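Local coordinates for endo-1,4-beta-mannanase (Eisenia fetida, PDB 5Y6T), which probably hydrolyses internal beta-1,4-mannosidic bonds of mannans, as a cold-adapted glycoside hydrolase of family GH5, at residues Y141-S151 and K210-D219; G160-E169 and V222-A233. One frame throughout, in Å; residues are numbered along the deposited sequence. Where two conformers were deposited one is given.

Interaction 1: residues Y141-S151 and K210-D219; sequences YIDQALVPMVS and KQTAAIKRAD
The Tyr-141 ring and the Gln-211 amide stand almost at right angles (88° between planes). Gln-211 OE1 comes in obliquely to the ring, 3.1 Å from Tyr-141 CE2. Extended through chi2 (170°), the glutamine reaches across to the tyrosine, while OE1 accepts from Trp-118 NE1 and NE2 donates to Phe-207 O; these two bonds fix the turn of the amide. The tyrosine's own hydroxyl bonds to His-71. With an alanine here, Trp-118 NE1 and Phe-207 O would probably lose their mate, and a gap would open beside the Tyr-141 ring and Ile-142 CG1. Farther along, aliphatic groups carry most of the contact. Ile-142 CG2 presses on Ala-214 CB at 3.5 Å, a tight fit, and Val-147 CG2 reaches the same methyl from farther along its helix. Leu-146 CD2 packs 3.9 Å from Ile-215 CG1 and equally near Gln-211 CB. Val-150 turns CG1, the branch anti to its N, into the end of the second helix, 3.6 Å from Ala-218 CB and also touching Ile-215 O and Asp-219 CB, and CG2 toward Ile-215 CG1. Where the second helix ends, one water donates to both Val-150 O and Asp-219 OD2; that carboxylate oxygen also makes a salt bridge to Lys-221. Two helices with axes 8.6 Å apart, running the same general way at 36°, and Leu-146 and Gln-211 both resting on Leu-117 of strand 112-119, are what neighbouring helices on the outside of a (beta/alpha)8 barrel look like.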
# COMPACT_ATOMS: atom_id res chain seq x y z
N TYR A 141 12.14 -0.87 -16.39
CA TYR A 141 10.90 -1.16 -15.62
C TYR A 141 9.86 -0.10 -15.82
O TYR A 141 8.67 -0.36 -16.16
CB TYR A 141 11.16 -1.43 -14.10
CG TYR A 141 9.84 -1.72 -13.41
CD1 TYR A 141 9.16 -2.90 -13.66
CD2 TYR A 141 9.24 -0.79 -12.54
CE1 TYR A 141 7.90 -3.10 -13.13
CE2 TYR A 141 8.02 -0.99 -12.01
CZ TYR A 141 7.35 -2.17 -12.27
OH TYR A 141 6.07 -2.38 -11.78
N ILE A 142 10.27 1.15 -15.61
CA ILE A 142 9.34 2.26 -15.73
C ILE A 142 8.72 2.37 -17.13
O ILE A 142 7.51 2.51 -17.28
CB ILE A 142 10.05 3.59 -15.33
CG1 ILE A 142 10.23 3.60 -13.80
CG2 ILE A 142 9.28 4.78 -15.71
CD1 ILE A 142 11.13 4.68 -13.23
N ASP A 143 9.54 2.24 -18.13
CA ASP A 143 9.13 2.59 -19.51
C ASP A 143 8.43 1.43 -20.16
O ASP A 143 7.48 1.65 -20.92
CB ASP A 143 10.35 2.89 -20.35
CG ASP A 143 10.97 4.25 -20.07
OD1 ASP A 143 10.35 5.14 -19.43
OD2 ASP A 143 12.14 4.35 -20.49
N GLN A 144 8.87 0.18 -19.87
CA GLN A 144 8.39 -1.02 -20.56
C GLN A 144 7.27 -1.73 -19.83
O GLN A 144 6.51 -2.49 -20.41
CB GLN A 144 9.50 -2.05 -20.82
CG GLN A 144 10.68 -1.64 -21.70
CD GLN A 144 10.39 -0.59 -22.72
OE1 GLN A 144 10.71 0.56 -22.53
NE2 GLN A 144 9.84 -0.99 -23.84
N ALA A 145 7.16 -1.50 -18.54
CA ALA A 145 6.15 -2.19 -17.74
C ALA A 145 5.18 -1.18 -17.07
O ALA A 145 3.97 -1.19 -17.38
CB ALA A 145 6.82 -3.15 -16.74
N LEU A 146 5.71 -0.31 -16.21
CA LEU A 146 4.89 0.50 -15.32
C LEU A 146 4.06 1.55 -16.07
O LEU A 146 2.86 1.60 -15.92
CB LEU A 146 5.77 1.16 -14.27
CG LEU A 146 5.10 1.89 -13.11
CD1 LEU A 146 4.11 1.04 -12.30
CD2 LEU A 146 6.11 2.61 -12.23
N VAL A 147 4.74 2.39 -16.86
CA VAL A 147 4.02 3.47 -17.54
C VAL A 147 2.94 2.94 -18.44
O VAL A 147 1.80 3.41 -18.34
CB VAL A 147 4.99 4.45 -18.25
CG1 VAL A 147 4.25 5.32 -19.29
CG2 VAL A 147 5.76 5.32 -17.21
N PRO A 148 3.23 1.97 -19.29
CA PRO A 148 2.14 1.45 -20.14
C PRO A 148 0.93 0.87 -19.38
O PRO A 148 -0.22 1.16 -19.75
CB PRO A 148 2.82 0.36 -20.95
CG PRO A 148 4.24 0.86 -21.05
CD PRO A 148 4.53 1.35 -19.65
N MET A 149 1.22 0.12 -18.31
CA MET A 149 0.18 -0.41 -17.45
C MET A 149 -0.66 0.69 -16.78
O MET A 149 -1.89 0.67 -16.78
CB MET A 149 0.78 -1.38 -16.43
CG MET A 149 -0.21 -1.88 -15.44
SD MET A 149 0.50 -3.21 -14.46
CE MET A 149 1.91 -2.39 -13.79
N VAL A 150 0.03 1.63 -16.17
CA VAL A 150 -0.62 2.69 -15.42
C VAL A 150 -1.51 3.50 -16.39
O VAL A 150 -2.60 3.85 -16.07
CB VAL A 150 0.41 3.54 -14.72
CG1 VAL A 150 -0.23 4.83 -14.23
CG2 VAL A 150 1.04 2.78 -13.54
N SER A 151 -0.94 3.84 -17.54
CA SER A 151 -1.70 4.63 -18.55
C SER A 151 -2.97 3.91 -19.01
O SER A 151 -4.05 4.43 -19.12
CB SER A 151 -0.76 4.91 -19.77
OG SER A 151 -1.50 5.64 -20.77
N LYS A 210 11.11 7.80 -7.95
CA LYS A 210 11.11 7.71 -9.43
C LYS A 210 9.88 7.02 -9.95
O LYS A 210 9.30 7.44 -10.96
CB LYS A 210 12.42 7.12 -9.99
CG LYS A 210 13.65 7.96 -9.66
CD LYS A 210 14.98 7.28 -10.02
CE LYS A 210 16.22 8.14 -9.72
NZ LYS A 210 16.43 9.30 -10.62
N GLN A 211 9.52 5.90 -9.33
CA GLN A 211 8.30 5.20 -9.76
C GLN A 211 7.02 5.94 -9.46
O GLN A 211 6.11 5.97 -10.29
CB GLN A 211 8.23 3.79 -9.21
CG GLN A 211 9.28 2.90 -9.82
CD GLN A 211 9.35 1.60 -9.09
OE1 GLN A 211 8.61 0.65 -9.41
NE2 GLN A 211 10.19 1.54 -8.06
N THR A 212 7.00 6.67 -8.35
CA THR A 212 5.82 7.47 -8.02
C THR A 212 5.64 8.57 -9.09
O THR A 212 4.53 8.80 -9.56
CB THR A 212 5.87 8.04 -6.59
OG1 THR A 212 5.84 6.95 -5.62
CG2 THR A 212 4.69 8.90 -6.29
N ALA A 213 6.74 9.22 -9.45
CA ALA A 213 6.71 10.29 -10.43
C ALA A 213 6.18 9.67 -11.76
O ALA A 213 5.31 10.26 -12.45
CB ALA A 213 8.12 10.81 -10.66
N ALA A 214 6.73 8.49 -12.13
CA ALA A 214 6.35 7.87 -13.38
C ALA A 214 4.86 7.53 -13.39
O ALA A 214 4.20 7.79 -14.40
CB ALA A 214 7.16 6.60 -13.67
N ILE A 215 4.32 6.97 -12.28
CA ILE A 215 2.87 6.72 -12.18
C ILE A 215 2.03 8.04 -12.43
O ILE A 215 1.04 8.03 -13.15
CB ILE A 215 2.53 6.07 -10.82
CG1 ILE A 215 3.10 4.65 -10.79
CG2 ILE A 215 1.07 6.18 -10.55
CD1 ILE A 215 3.21 4.17 -9.30
N LYS A 216 2.49 9.12 -11.84
CA LYS A 216 1.74 10.38 -11.91
C LYS A 216 1.86 11.04 -13.29
O LYS A 216 0.98 11.77 -13.69
CB LYS A 216 2.20 11.26 -10.75
CG LYS A 216 1.61 10.72 -9.46
CD LYS A 216 1.81 11.63 -8.33
CE LYS A 216 1.03 11.15 -7.17
NZ LYS A 216 1.08 12.17 -6.10
N ARG A 217 2.95 10.85 -13.97
CA ARG A 217 3.01 11.26 -15.39
C ARG A 217 2.10 10.45 -16.23
O ARG A 217 1.46 11.01 -17.14
CB ARG A 217 4.45 11.18 -15.92
CG ARG A 217 5.34 12.20 -15.28
CD ARG A 217 6.63 12.44 -16.08
NE ARG A 217 7.28 13.54 -15.43
CZ ARG A 217 8.12 13.42 -14.41
NH1 ARG A 217 8.47 12.24 -13.99
NH2 ARG A 217 8.61 14.50 -13.82
N ALA A 218 2.02 9.14 -15.98
CA ALA A 218 1.18 8.24 -16.80
C ALA A 218 -0.29 8.44 -16.49
O ALA A 218 -1.13 8.23 -17.37
CB ALA A 218 1.60 6.81 -16.56
N ASP A 219 -0.60 8.83 -15.23
CA ASP A 219 -1.97 9.00 -14.76
C ASP A 219 -2.02 10.15 -13.80
O ASP A 219 -1.83 10.00 -12.61
CB ASP A 219 -2.52 7.75 -14.10
CG ASP A 219 -4.01 7.88 -13.74
OD1 ASP A 219 -4.58 9.01 -13.78
OD2 ASP A 219 -4.60 6.88 -13.34
O HOH W 1 -3.54 4.23 -13.30

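Interaction 2: residues G160-E169 and V222-A233; sequences GGWEVMNEPE and VIVTLGSWSERA
Glu-169 crosses Trp-229 obliquely: its CB lies 3.4 Å from Trp-229 CE3, and its carboxylate is tilted 28° from the indole plane. A bend at chi2 (83°) turns the carboxylate toward Ser-228 and the Trp-229 N-H. OE1 takes Trp-229 N from above the carboxylate plane, and OE2 takes the Ser-228 hydroxyl on its syn side, somewhat out of that plane, with 2.6 Å between Glu-169 OE2 and Ser-228 OG; Tyr-244 OH is a further partner of OE2. Glu-167 is set differently, its chain crossing Trp-229 at about a right angle, with Glu-167 CD 3.5 Å from Trp-229 CB. Its OE2 bonds to His-266 ND1, and a water links it to Trp-229 O. Earlier on the strand, Glu-163 runs fully extended so that OE2 receives Gly-227 N at 2.9 Å, well above the carboxylate plane, and the same oxygen makes a salt bridge to Arg-67. A CB on Gly-227 would probably collide with that oxygen. Pro-168 CG meets Leu-226 CD1 end-on, and Trp-162 CD1 rests 3.8 Å from Val-222 CG2. The backbones pair in parallel where Trp-162 faces Val-224: Trp-162 N donates to Ile-223 O at 3.1 Å, and Thr-225 N to Trp-162 O. At the corner by Val-164 a water bridges its N to Thr-225 O; beyond it, Glu-167 N separately bonds Gly-227 O at 2.7 Å. These are adjacent parallel strands of the GH5 (beta/alpha)8 barrel. The Asn-Glu-Pro run at the strand's C-terminal end matches the family motif bearing the acid/base glutamate, consistent with Glu-167 in that role; a Tris molecule, probably from the crystallisation liquor, bonds Asn-166 and Glu-167 in this pocket.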
# COMPACT_ATOMS: atom_id res chain seq x y z
N GLY A 160 -8.33 2.84 -6.87
CA GLY A 160 -8.18 3.84 -5.83
C GLY A 160 -6.81 4.46 -5.78
O GLY A 160 -6.70 5.69 -5.58
N GLY A 161 -5.79 3.62 -5.93
CA GLY A 161 -4.45 4.08 -5.96
C GLY A 161 -3.39 3.01 -6.14
O GLY A 161 -3.70 1.81 -6.10
N TRP A 162 -2.20 3.46 -6.41
CA TRP A 162 -1.01 2.60 -6.54
C TRP A 162 -0.14 2.79 -5.30
O TRP A 162 -0.15 3.84 -4.66
CB TRP A 162 -0.20 2.99 -7.76
CG TRP A 162 -0.85 2.75 -9.09
CD1 TRP A 162 -1.64 3.64 -9.76
CD2 TRP A 162 -0.87 1.54 -9.84
NE1 TRP A 162 -2.11 3.11 -10.90
CE2 TRP A 162 -1.62 1.81 -11.02
CE3 TRP A 162 -0.24 0.29 -9.69
CZ2 TRP A 162 -1.91 0.82 -11.98
CZ3 TRP A 162 -0.46 -0.66 -10.67
CH2 TRP A 162 -1.24 -0.38 -11.83
N GLU A 163 0.73 1.81 -5.05
CA GLU A 163 1.67 1.80 -3.96
C GLU A 163 2.94 1.15 -4.44
O GLU A 163 2.92 0.04 -4.94
CB GLU A 163 1.14 1.02 -2.73
CG GLU A 163 2.06 0.97 -1.56
CD GLU A 163 1.47 0.32 -0.33
OE1 GLU A 163 0.22 0.23 -0.23
OE2 GLU A 163 2.24 -0.09 0.53
N VAL A 164 4.05 1.88 -4.38
CA VAL A 164 5.25 1.31 -4.94
C VAL A 164 5.74 0.08 -4.22
O VAL A 164 6.20 -0.83 -4.88
CB VAL A 164 6.39 2.38 -5.15
CG1 VAL A 164 7.71 1.74 -5.55
CG2 VAL A 164 5.92 3.39 -6.21
N MET A 165 5.82 0.18 -2.90
CA MET A 165 6.46 -0.86 -2.10
C MET A 165 5.84 -1.07 -0.75
O MET A 165 5.71 -0.13 0.03
CB MET A 165 7.94 -0.59 -1.97
CG MET A 165 8.65 -1.74 -1.27
SD MET A 165 10.39 -1.40 -0.91
CE MET A 165 11.13 -1.31 -2.56
N ASN A 166 5.44 -2.31 -0.45
CA ASN A 166 5.06 -2.65 0.90
C ASN A 166 6.24 -2.67 1.86
O ASN A 166 7.18 -3.37 1.59
CB ASN A 166 4.44 -4.02 0.90
CG ASN A 166 4.10 -4.47 2.30
OD1 ASN A 166 3.23 -3.88 2.95
ND2 ASN A 166 4.79 -5.54 2.77
N GLU A 167 6.15 -1.94 2.97
CA GLU A 167 7.17 -2.02 4.06
C GLU A 167 8.62 -1.99 3.54
O GLU A 167 9.38 -2.91 3.74
CB GLU A 167 6.90 -3.27 4.89
CG GLU A 167 5.53 -3.22 5.55
CD GLU A 167 5.23 -4.34 6.53
OE1 GLU A 167 6.07 -5.30 6.62
OE2 GLU A 167 4.19 -4.23 7.22
N PRO A 168 9.06 -0.86 2.99
CA PRO A 168 10.46 -0.73 2.60
C PRO A 168 11.40 -0.97 3.74
O PRO A 168 12.55 -1.33 3.51
CB PRO A 168 10.57 0.72 2.13
CG PRO A 168 9.17 1.13 1.77
CD PRO A 168 8.29 0.38 2.72
N GLU A 169 10.94 -0.73 4.96
CA GLU A 169 11.81 -0.87 6.11
C GLU A 169 12.22 -2.28 6.37
O GLU A 169 13.20 -2.54 7.10
CB GLU A 169 11.16 -0.25 7.34
CG GLU A 169 10.70 1.15 7.11
CD GLU A 169 9.33 1.29 6.44
OE1 GLU A 169 8.57 0.27 6.43
OE2 GLU A 169 9.05 2.40 5.98
N VAL A 222 -4.24 9.93 -10.46
CA VAL A 222 -4.29 8.83 -9.51
C VAL A 222 -3.53 9.16 -8.26
O VAL A 222 -2.50 9.86 -8.28
CB VAL A 222 -3.82 7.49 -10.12
CG1 VAL A 222 -2.33 7.51 -10.34
CG2 VAL A 222 -4.24 6.34 -9.28
N ILE A 223 -4.01 8.65 -7.15
CA ILE A 223 -3.22 8.81 -5.93
C ILE A 223 -2.23 7.64 -5.69
O ILE A 223 -2.39 6.52 -6.19
CB ILE A 223 -4.12 9.04 -4.72
CG1 ILE A 223 -4.60 7.76 -4.27
CG2 ILE A 223 -5.25 10.01 -5.00
CD1 ILE A 223 -3.73 7.25 -3.20
N VAL A 224 -1.18 7.93 -4.95
CA VAL A 224 -0.15 6.96 -4.63
C VAL A 224 0.02 6.98 -3.10
O VAL A 224 -0.10 8.02 -2.43
CB VAL A 224 1.16 7.27 -5.36
CG1 VAL A 224 2.27 6.36 -4.92
CG2 VAL A 224 0.89 7.22 -6.88
N THR A 225 0.26 5.80 -2.55
CA THR A 225 0.56 5.67 -1.12
C THR A 225 1.86 4.82 -0.99
O THR A 225 2.47 4.39 -1.99
CB THR A 225 -0.66 5.14 -0.33
OG1 THR A 225 -0.37 5.17 1.10
CG2 THR A 225 -1.14 3.73 -0.82
N LEU A 226 2.24 4.56 0.26
CA LEU A 226 3.44 3.82 0.62
C LEU A 226 3.21 3.33 2.06
O LEU A 226 2.99 4.12 2.97
CB LEU A 226 4.66 4.81 0.53
CG LEU A 226 6.04 4.19 0.77
CD1 LEU A 226 6.34 3.62 2.13
CD2 LEU A 226 6.38 3.18 -0.30
N GLY A 227 3.14 2.02 2.26
CA GLY A 227 2.80 1.40 3.51
C GLY A 227 4.05 1.09 4.33
O GLY A 227 4.75 0.10 4.06
N SER A 228 4.32 1.86 5.39
CA SER A 228 5.45 1.54 6.26
C SER A 228 5.07 0.47 7.32
O SER A 228 3.90 0.34 7.69
CB SER A 228 6.05 2.77 7.03
OG SER A 228 6.74 3.58 6.11
N TRP A 229 6.06 -0.27 7.78
CA TRP A 229 5.79 -1.37 8.67
C TRP A 229 5.38 -0.97 10.10
O TRP A 229 4.82 -1.77 10.83
CB TRP A 229 6.99 -2.30 8.70
CG TRP A 229 7.83 -2.28 9.97
CD1 TRP A 229 7.93 -3.34 10.86
CD2 TRP A 229 8.74 -1.26 10.44
NE1 TRP A 229 8.84 -3.02 11.83
CE2 TRP A 229 9.37 -1.77 11.59
CE3 TRP A 229 9.12 0.01 9.99
CZ2 TRP A 229 10.30 -1.03 12.33
CZ3 TRP A 229 10.04 0.74 10.73
CH2 TRP A 229 10.64 0.21 11.88
N SER A 230 5.60 0.28 10.45
CA SER A 230 5.22 0.85 11.77
C SER A 230 5.24 2.39 11.58
O SER A 230 5.63 2.89 10.51
CB SER A 230 6.22 0.41 12.82
OG SER A 230 7.42 1.11 12.69
N GLU A 231 4.75 3.11 12.60
CA GLU A 231 4.74 4.55 12.60
C GLU A 231 6.15 5.11 12.57
O GLU A 231 6.31 6.29 12.29
CB GLU A 231 4.01 5.10 13.85
CG GLU A 231 4.74 4.80 15.18
CD GLU A 231 4.39 3.45 15.82
OE1 GLU A 231 3.89 2.53 15.13
OE2 GLU A 231 4.73 3.33 17.04
N ARG A 232 7.17 4.29 12.93
CA ARG A 232 8.50 4.78 13.14
C ARG A 232 9.15 5.40 11.92
O ARG A 232 10.14 6.14 12.06
CB ARG A 232 9.41 3.67 13.66
CG ARG A 232 8.98 3.03 14.97
CD ARG A 232 10.06 2.01 15.29
NE ARG A 232 9.73 1.11 16.40
CZ ARG A 232 9.00 -0.01 16.35
NH1 ARG A 232 8.35 -0.39 15.26
NH2 ARG A 232 8.88 -0.73 17.48
N ALA A 233 8.65 5.09 10.71
CA ALA A 233 9.15 5.68 9.50
C ALA A 233 8.23 6.69 8.78
O ALA A 233 8.57 7.15 7.67
CB ALA A 233 9.51 4.56 8.54
O HOH W 2 -6.91 7.81 -7.21
O HOH W 3 4.73 4.66 -3.52
O HOH W 4 4.35 -4.45 9.95

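In the fold
From the N terminus the chain passes through 141-151 on helix 135-152, then 160-169 on the strands that follow. After a long excursion it returns as helix 201-218, where 210-219 closes the loop of interaction 1, and, after a short loop, enters strand 223-228, where 222-233 closes that of interaction 2. The segments alternate, so the two loops cross rather than nest. Interaction 1 joins two helices of the outer layer and interaction 2 two strands of the barrel wall, their centres about 17 Å apart. Strand 159-163, helix 201-218 and the adjacent parallel strand 223-228 form a beta-alpha-beta crossover, in which the helix packs through Gln-211 and Thr-212 against Val-164 and Ile-215 against Val-222.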